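Local coordinates for extracellular solute-binding protein family 1 (PDB 4R2F), which binds the disaccharide laminaribiose and probably delivers it, or related sugars, to an ABC-type transporter as the extracellular solute-binding component, at residues 44-49 with 74-79; 38-43 with 93-98. All coordinates share one frame; numbering follows the deposited sequence.

Contact 1 of 2, residues 44-49 with 74-79. With BGC (beta-D-glucopyranose), chain B; BGC (beta-D-glucopyranose), chain C.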
loop_
_atom_site.group_PDB
_atom_site.type_symbol
_atom_site.label_atom_id
_atom_site.label_comp_id
_atom_site.label_asym_id
_atom_site.label_seq_id
_atom_site.Cartn_x
_atom_site.Cartn_y
_atom_site.Cartn_z
ATOM N N ASP A 44 -6.712 -4.885 -13.349
ATOM C CA ASP A 44 -5.649 -4.062 -12.781
ATOM C C ASP A 44 -6.267 -2.897 -11.995
ATOM O O ASP A 44 -7.398 -2.496 -12.268
ATOM C CB ASP A 44 -4.789 -3.503 -13.920
ATOM C CG ASP A 44 -3.394 -3.016 -13.454
ATOM O OD1 ASP A 44 -2.898 -3.489 -12.405
ATOM O OD2 ASP A 44 -2.773 -2.204 -14.176
ATOM N N MET A 45 -5.527 -2.344 -11.040
ATOM C CA MET A 45 -6.051 -1.291 -10.181
ATOM C C MET A 45 -5.540 0.064 -10.716
ATOM O O MET A 45 -4.605 0.110 -11.531
ATOM C CB MET A 45 -5.577 -1.499 -8.732
ATOM C CG MET A 45 -5.869 -2.873 -8.113
ATOM S SD MET A 45 -7.539 -3.513 -8.315
ATOM C CE MET A 45 -8.397 -2.396 -7.247
ATOM N N PRO A 46 -6.089 1.169 -10.208
ATOM C CA PRO A 46 -5.502 2.453 -10.516
ATOM C C PRO A 46 -4.355 2.660 -9.546
ATOM O O PRO A 46 -4.534 3.214 -8.458
ATOM C CB PRO A 46 -6.667 3.449 -10.287
ATOM C CG PRO A 46 -7.884 2.597 -10.061
ATOM C CD PRO A 46 -7.334 1.343 -9.449
ATOM N N TRP A 47 -3.203 2.125 -9.909
ATOM C CA TRP A 47 -2.007 2.176 -9.084
ATOM C C TRP A 47 -1.370 3.550 -8.878
ATOM O O TRP A 47 -0.809 3.826 -7.833
ATOM C CB TRP A 47 -0.999 1.121 -9.523
ATOM C CG TRP A 47 -1.457 -0.254 -9.163
ATOM C CD1 TRP A 47 -1.946 -1.202 -10.003
ATOM C CD2 TRP A 47 -1.503 -0.820 -7.854
ATOM N NE1 TRP A 47 -2.284 -2.323 -9.302
ATOM C CE2 TRP A 47 -2.015 -2.116 -7.979
ATOM C CE3 TRP A 47 -1.150 -0.357 -6.589
ATOM C CZ2 TRP A 47 -2.184 -2.952 -6.891
ATOM C CZ3 TRP A 47 -1.318 -1.189 -5.513
ATOM C CH2 TRP A 47 -1.830 -2.470 -5.668
ATOM N N ALA A 48 -1.387 4.382 -9.905
ATOM C CA ALA A 48 -0.792 5.698 -9.788
ATOM C C ALA A 48 -1.652 6.760 -10.471
ATOM O O ALA A 48 -2.790 6.963 -10.099
ATOM C CB ALA A 48 0.635 5.678 -10.311
ATOM N N THR A 49 -1.092 7.445 -11.453
ATOM C CA THR A 49 -1.833 8.363 -12.295
ATOM C C THR A 49 -2.592 7.626 -13.384
ATOM O O THR A 49 -2.310 6.478 -13.688
ATOM C CB THR A 49 -0.917 9.396 -12.966
ATOM O OG1 THR A 49 -0.073 8.736 -13.910
ATOM C CG2 THR A 49 -0.079 10.106 -11.940
ATOM N N ILE A 74 -9.839 -2.043 -15.729
ATOM C CA ILE A 74 -9.522 -1.347 -14.480
ATOM C C ILE A 74 -10.623 -1.561 -13.455
ATOM O O ILE A 74 -11.784 -1.334 -13.737
ATOM C CB ILE A 74 -9.384 0.171 -14.670
ATOM C CG1 ILE A 74 -8.262 0.491 -15.655
ATOM C CG2 ILE A 74 -9.102 0.845 -13.336
ATOM C CD1 ILE A 74 -8.315 1.927 -16.169
ATOM N N ILE A 75 -10.234 -1.999 -12.268
ATOM C CA ILE A 75 -11.138 -2.141 -11.135
ATOM C C ILE A 75 -10.846 -0.967 -10.214
ATOM O O ILE A 75 -9.698 -0.717 -9.895
ATOM C CB ILE A 75 -10.867 -3.471 -10.391
ATOM C CG1 ILE A 75 -11.029 -4.650 -11.337
ATOM C CG2 ILE A 75 -11.786 -3.598 -9.181
ATOM C CD1 ILE A 75 -12.433 -4.808 -11.912
ATOM N N GLN A 76 -11.873 -0.229 -9.798
ATOM C CA GLN A 76 -11.677 0.927 -8.911
ATOM C C GLN A 76 -11.335 0.486 -7.480
ATOM O O GLN A 76 -11.685 -0.603 -7.063
ATOM C CB GLN A 76 -12.922 1.820 -8.899
ATOM C CG GLN A 76 -13.284 2.433 -10.261
ATOM C CD GLN A 76 -12.154 3.265 -10.873
ATOM O OE1 GLN A 76 -11.816 3.108 -12.044
ATOM N NE2 GLN A 76 -11.567 4.140 -10.084
ATOM N N TRP A 77 -10.630 1.337 -6.738
ATOM C CA TRP A 77 -10.289 1.003 -5.379
ATOM C C TRP A 77 -11.503 0.910 -4.447
ATOM O O TRP A 77 -11.511 0.070 -3.541
ATOM C CB TRP A 77 -9.290 2.000 -4.814
ATOM C CG TRP A 77 -7.905 1.728 -5.241
ATOM C CD1 TRP A 77 -7.114 2.516 -6.023
ATOM C CD2 TRP A 77 -7.132 0.574 -4.919
ATOM N NE1 TRP A 77 -5.885 1.921 -6.208
ATOM C CE2 TRP A 77 -5.872 0.730 -5.536
ATOM C CE3 TRP A 77 -7.373 -0.572 -4.154
ATOM C CZ2 TRP A 77 -4.873 -0.227 -5.420
ATOM C CZ3 TRP A 77 -6.381 -1.517 -4.037
ATOM C CH2 TRP A 77 -5.153 -1.351 -4.673
ATOM N N ASN A 78 -12.518 1.752 -4.632
ATOM C CA ASN A 78 -13.623 1.757 -3.658
ATOM C C ASN A 78 -14.343 0.415 -3.688
ATOM O O ASN A 78 -14.755 -0.062 -4.762
ATOM C CB ASN A 78 -14.613 2.885 -3.904
ATOM C CG ASN A 78 -15.507 3.139 -2.689
ATOM O OD1 ASN A 78 -15.029 3.401 -1.575
ATOM N ND2 ASN A 78 -16.799 3.052 -2.892
ATOM N N ASN A 79 -14.437 -0.216 -2.524
ATOM C CA ASN A 79 -15.157 -1.475 -2.404
ATOM C C ASN A 79 -14.505 -2.626 -3.200
ATOM O O ASN A 79 -15.173 -3.616 -3.541
ATOM C CB ASN A 79 -16.628 -1.282 -2.864
ATOM C CG ASN A 79 -17.620 -2.105 -2.046
ATOM O OD1 ASN A 79 -17.348 -2.479 -0.911
ATOM N ND2 ASN A 79 -18.770 -2.384 -2.623
HETATM C C2 BGC B . -1.978 2.830 -3.160
HETATM C C3 BGC B . -3.013 1.812 -2.658
HETATM C C4 BGC B . -4.238 2.565 -2.121
HETATM C C5 BGC B . -4.763 3.566 -3.183
HETATM C C6 BGC B . -6.034 4.306 -2.748
HETATM C C1 BGC B . -2.639 3.816 -4.141
HETATM O O1 BGC B . -1.716 4.824 -4.551
HETATM O O2 BGC B . -0.880 2.133 -3.775
HETATM O O3 BGC B . -2.365 0.949 -1.685
HETATM O O4 BGC B . -5.325 1.703 -1.760
HETATM O O5 BGC B . -3.728 4.470 -3.457
HETATM O O6 BGC B . -5.815 4.946 -1.489
HETATM C C2 BGC C . -1.789 -1.308 -1.203
HETATM C C3 BGC C . -2.395 -2.712 -1.257
HETATM C C4 BGC C . -3.609 -2.787 -0.341
HETATM C C5 BGC C . -4.603 -1.690 -0.700
HETATM C C6 BGC C . -5.786 -1.647 0.276
HETATM C C1 BGC C . -2.883 -0.362 -1.665
HETATM O O2 BGC C . -0.643 -1.211 -2.040
HETATM O O3 BGC C . -1.429 -3.687 -0.868
HETATM O O4 BGC C . -4.270 -4.032 -0.522
HETATM O O5 BGC C . -3.954 -0.414 -0.709
HETATM O O6 BGC C . -5.376 -1.325 1.624
#
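Trp77 lies with one indole face under Met45 and Pro46. Met45 CE stands over the face of the six-membered ring, 3.9 Å from its centroid, a CH-pi contact, while SD sits farther off above the same face as a Met-aromatic neighbour. With CG anti to the carbonyl carbon (chi1 -54°) and the chain bent again at chi2 and chi3, the thioether folds back so that SD also touches Ile75 CB. Pro46 CD covers the five-membered ring, 3.9 Å from its centroid. In the indole plane, the CZ2-CH2 edge of Trp77 meets the face of Trp47, a T-shaped pair with planes at 87° and Trp77 CH2 3.6 Å from Trp47 CH2.

Both segments are loops leaving adjacent parallel strands, 40-44 and 70-74, at the C-terminal end where solute-binding proteins take up their ligand. The last rung between these two strands, the Asp44-Ile74 bridge, has Ile75 N donating to Asp44 O at 2.9 Å; beyond it the chains diverge. Trp77 NE1 then donates to Pro46 O over 2.9 Å, from 54° out of the carbonyl plane, which, with the packing on its faces and edge, limits the rotation of the indole. The opposite face of Trp77 receives the chain B glucose, whose C5 is 3.6 Å from Trp77 NE1, and the edge of Trp47 adjoins O2 of both sugars. A leucine in place of Trp77 would probably deprive the chain B glucose of its flat stacking surface and Pro46 O of its indole donor. Asp395 and His207 are among the residues that hydrogen-bond the sugar.

Contact 2 of 2, residues 38-43 with 93-98; sequences GAIKFW and GPAVST
Trp43 and Pro94 cross at about a right angle, the pyrrolidine lying across one face of the indole. Pro94 CB is 3.5 Å from the centroid of the five-membered ring and 10° off its normal, a close CH-pi contact; CD lies over the middle of the ring system, and Gly93 CA approaches the far benzo end obliquely. In Trp43, CG anti to its carbonyl carbon carries the ring over Pro94, and chi2 near 10° turns its flat face to the proline. Ser97 lies on the same side of the sheet, its CB against Trp43 CB, while Ser97 OG donates to Thr98 O at 2.8 Å and is also hydrogen-bonded to Tyr316 OH.

Between this layer and the one on the other side runs the parallel pairing of strands 40-44 and 96-97 in the mixed sheet of the solute-binding fold. Trp43 N donates to Val96 O at 3.0 Å, and Thr98 N to Trp43 O. At the start of the pairing, Lys41 O takes two donors: Val96 N at 3.1 Å nearly straight on, and Ala95 N at 2.9 Å on a lone pair but with a more bent N-H...O geometry.

Phe42 and Val96 occupy the other side and cross obliquely, with Phe42 CD1 3.8 Å from Val96 CG1. The phenyl group extends with CG opposite the backbone N (chi1 178°), which carries CZ on toward Thr98 CG2. Ile40 CG2 bridges Ala95 CB and Val96 CG2, and helix 322-335 covers this apolar surface. Lys41 itself runs out extended beyond CG, and one water links its NZ to Gly93 O.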
loop_
_atom_site.group_PDB
_atom_site.type_symbol
_atom_site.label_atom_id
_atom_site.label_comp_id
_atom_site.label_asym_id
_atom_site.label_seq_id
_atom_site.Cartn_x
_atom_site.Cartn_y
_atom_site.Cartn_z
ATOM N N GLY A 38 -11.585 -17.533 -25.044
ATOM C CA GLY A 38 -10.403 -17.136 -25.859
ATOM C C GLY A 38 -9.447 -16.227 -25.098
ATOM O O GLY A 38 -8.330 -16.618 -24.783
ATOM N N ALA A 39 -9.897 -15.020 -24.768
ATOM C CA ALA A 39 -8.997 -13.976 -24.273
ATOM C C ALA A 39 -8.674 -14.130 -22.784
ATOM O O ALA A 39 -9.531 -14.511 -21.992
ATOM C CB ALA A 39 -9.592 -12.601 -24.532
ATOM N N ILE A 40 -7.437 -13.833 -22.404
ATOM C CA ILE A 40 -7.072 -13.820 -20.985
ATOM C C ILE A 40 -7.499 -12.474 -20.427
ATOM O O ILE A 40 -6.997 -11.449 -20.854
ATOM C CB ILE A 40 -5.551 -14.066 -20.758
ATOM C CG1 ILE A 40 -5.214 -15.544 -21.004
ATOM C CG2 ILE A 40 -5.094 -13.647 -19.363
ATOM C CD1 ILE A 40 -6.068 -16.532 -20.238
ATOM N N LYS A 41 -8.437 -12.488 -19.480
ATOM C CA LYS A 41 -8.834 -11.260 -18.795
ATOM C C LYS A 41 -7.869 -10.882 -17.686
ATOM O O LYS A 41 -7.688 -11.638 -16.736
ATOM C CB LYS A 41 -10.235 -11.401 -18.208
ATOM C CG LYS A 41 -11.309 -11.508 -19.278
ATOM C CD LYS A 41 -12.638 -11.878 -18.658
ATOM C CE LYS A 41 -13.685 -12.027 -19.741
ATOM N NZ LYS A 41 -14.961 -12.458 -19.124
ATOM N N PHE A 42 -7.298 -9.687 -17.807
ATOM C CA PHE A 42 -6.423 -9.115 -16.803
ATOM C C PHE A 42 -7.121 -7.928 -16.169
ATOM O O PHE A 42 -7.490 -6.973 -16.852
ATOM C CB PHE A 42 -5.133 -8.678 -17.451
ATOM C CG PHE A 42 -4.150 -8.029 -16.514
ATOM C CD1 PHE A 42 -3.748 -8.660 -15.347
ATOM C CD2 PHE A 42 -3.580 -6.815 -16.838
ATOM C CE1 PHE A 42 -2.839 -8.058 -14.512
ATOM C CE2 PHE A 42 -2.648 -6.214 -16.019
ATOM C CZ PHE A 42 -2.287 -6.824 -14.847
ATOM N N TRP A 43 -7.315 -7.995 -14.856
ATOM C CA TRP A 43 -7.842 -6.875 -14.095
ATOM C C TRP A 43 -6.713 -6.213 -13.323
ATOM O O TRP A 43 -5.921 -6.887 -12.657
ATOM C CB TRP A 43 -8.903 -7.359 -13.106
ATOM C CG TRP A 43 -10.222 -7.777 -13.722
ATOM C CD1 TRP A 43 -10.511 -7.952 -15.049
ATOM C CD2 TRP A 43 -11.420 -8.088 -13.008
ATOM N NE1 TRP A 43 -11.825 -8.354 -15.200
ATOM C CE2 TRP A 43 -12.404 -8.440 -13.965
ATOM C CE3 TRP A 43 -11.763 -8.093 -11.648
ATOM C CZ2 TRP A 43 -13.709 -8.810 -13.608
ATOM C CZ3 TRP A 43 -13.069 -8.447 -11.291
ATOM C CH2 TRP A 43 -14.024 -8.806 -12.276
ATOM N N GLY A 93 -15.153 -13.362 -12.888
ATOM C CA GLY A 93 -13.873 -12.745 -12.560
ATOM C C GLY A 93 -12.827 -12.960 -13.644
ATOM O O GLY A 93 -13.079 -13.642 -14.657
ATOM N N PRO A 94 -11.628 -12.392 -13.433
ATOM C CA PRO A 94 -10.574 -12.446 -14.430
ATOM C C PRO A 94 -9.765 -13.736 -14.376
ATOM O O PRO A 94 -9.894 -14.533 -13.420
ATOM C CB PRO A 94 -9.700 -11.268 -14.027
ATOM C CG PRO A 94 -9.752 -11.322 -12.535
ATOM C CD PRO A 94 -11.178 -11.696 -12.215
ATOM N N ALA A 95 -8.907 -13.916 -15.379
ATOM C CA ALA A 95 -7.907 -14.987 -15.372
ATOM C C ALA A 95 -6.681 -14.616 -14.518
ATOM O O ALA A 95 -6.074 -15.473 -13.852
ATOM C CB ALA A 95 -7.467 -15.289 -16.802
ATOM N N VAL A 96 -6.320 -13.338 -14.576
ATOM C CA VAL A 96 -5.160 -12.782 -13.909
ATOM C C VAL A 96 -5.499 -11.406 -13.370
ATOM O O VAL A 96 -6.253 -10.650 -13.994
ATOM C CB VAL A 96 -3.994 -12.572 -14.905
ATOM C CG1 VAL A 96 -2.735 -12.105 -14.186
ATOM C CG2 VAL A 96 -3.723 -13.837 -15.701
ATOM N N SER A 97 -4.907 -11.054 -12.235
ATOM C CA SER A 97 -5.085 -9.723 -11.693
ATOM C C SER A 97 -3.987 -9.261 -10.762
ATOM O O SER A 97 -3.221 -10.063 -10.181
ATOM C CB SER A 97 -6.442 -9.618 -10.947
ATOM O OG SER A 97 -6.360 -10.018 -9.590
ATOM N N THR A 98 -3.919 -7.944 -10.621
ATOM C CA THR A 98 -3.344 -7.326 -9.443
ATOM C C THR A 98 -4.505 -7.057 -8.482
ATOM O O THR A 98 -5.627 -7.514 -8.693
ATOM C CB THR A 98 -2.613 -6.020 -9.775
ATOM O OG1 THR A 98 -3.536 -5.044 -10.309
ATOM C CG2 THR A 98 -1.544 -6.286 -10.768
HETATM O O HOH W 1 -15.210 -13.698 -16.227
#

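In the fold
The centres of the two contacts lie about 15 Å apart; contact 2 is in the sheet, and contact 1 begins at the ends of its strands and runs on into the loops that follow. Strand 40-44 is common to both: it pairs with 96-97 in contact 2 and with 70-74 in contact 1, so it lies between two parallel neighbours. Along the chain the order is 38-43, 44-49, 74-79, 93-98, which places contact 1 within the span that contact 2 closes. Thr98 OG1 probably hydrogen-bonds Asp44 OD1 (2.7 Å) and Trp47 NE1, tying contact 2 to the loop that borders the ligand. Contact 2 thus lies farther from the chain's centre, and contact 1 beside the sugar.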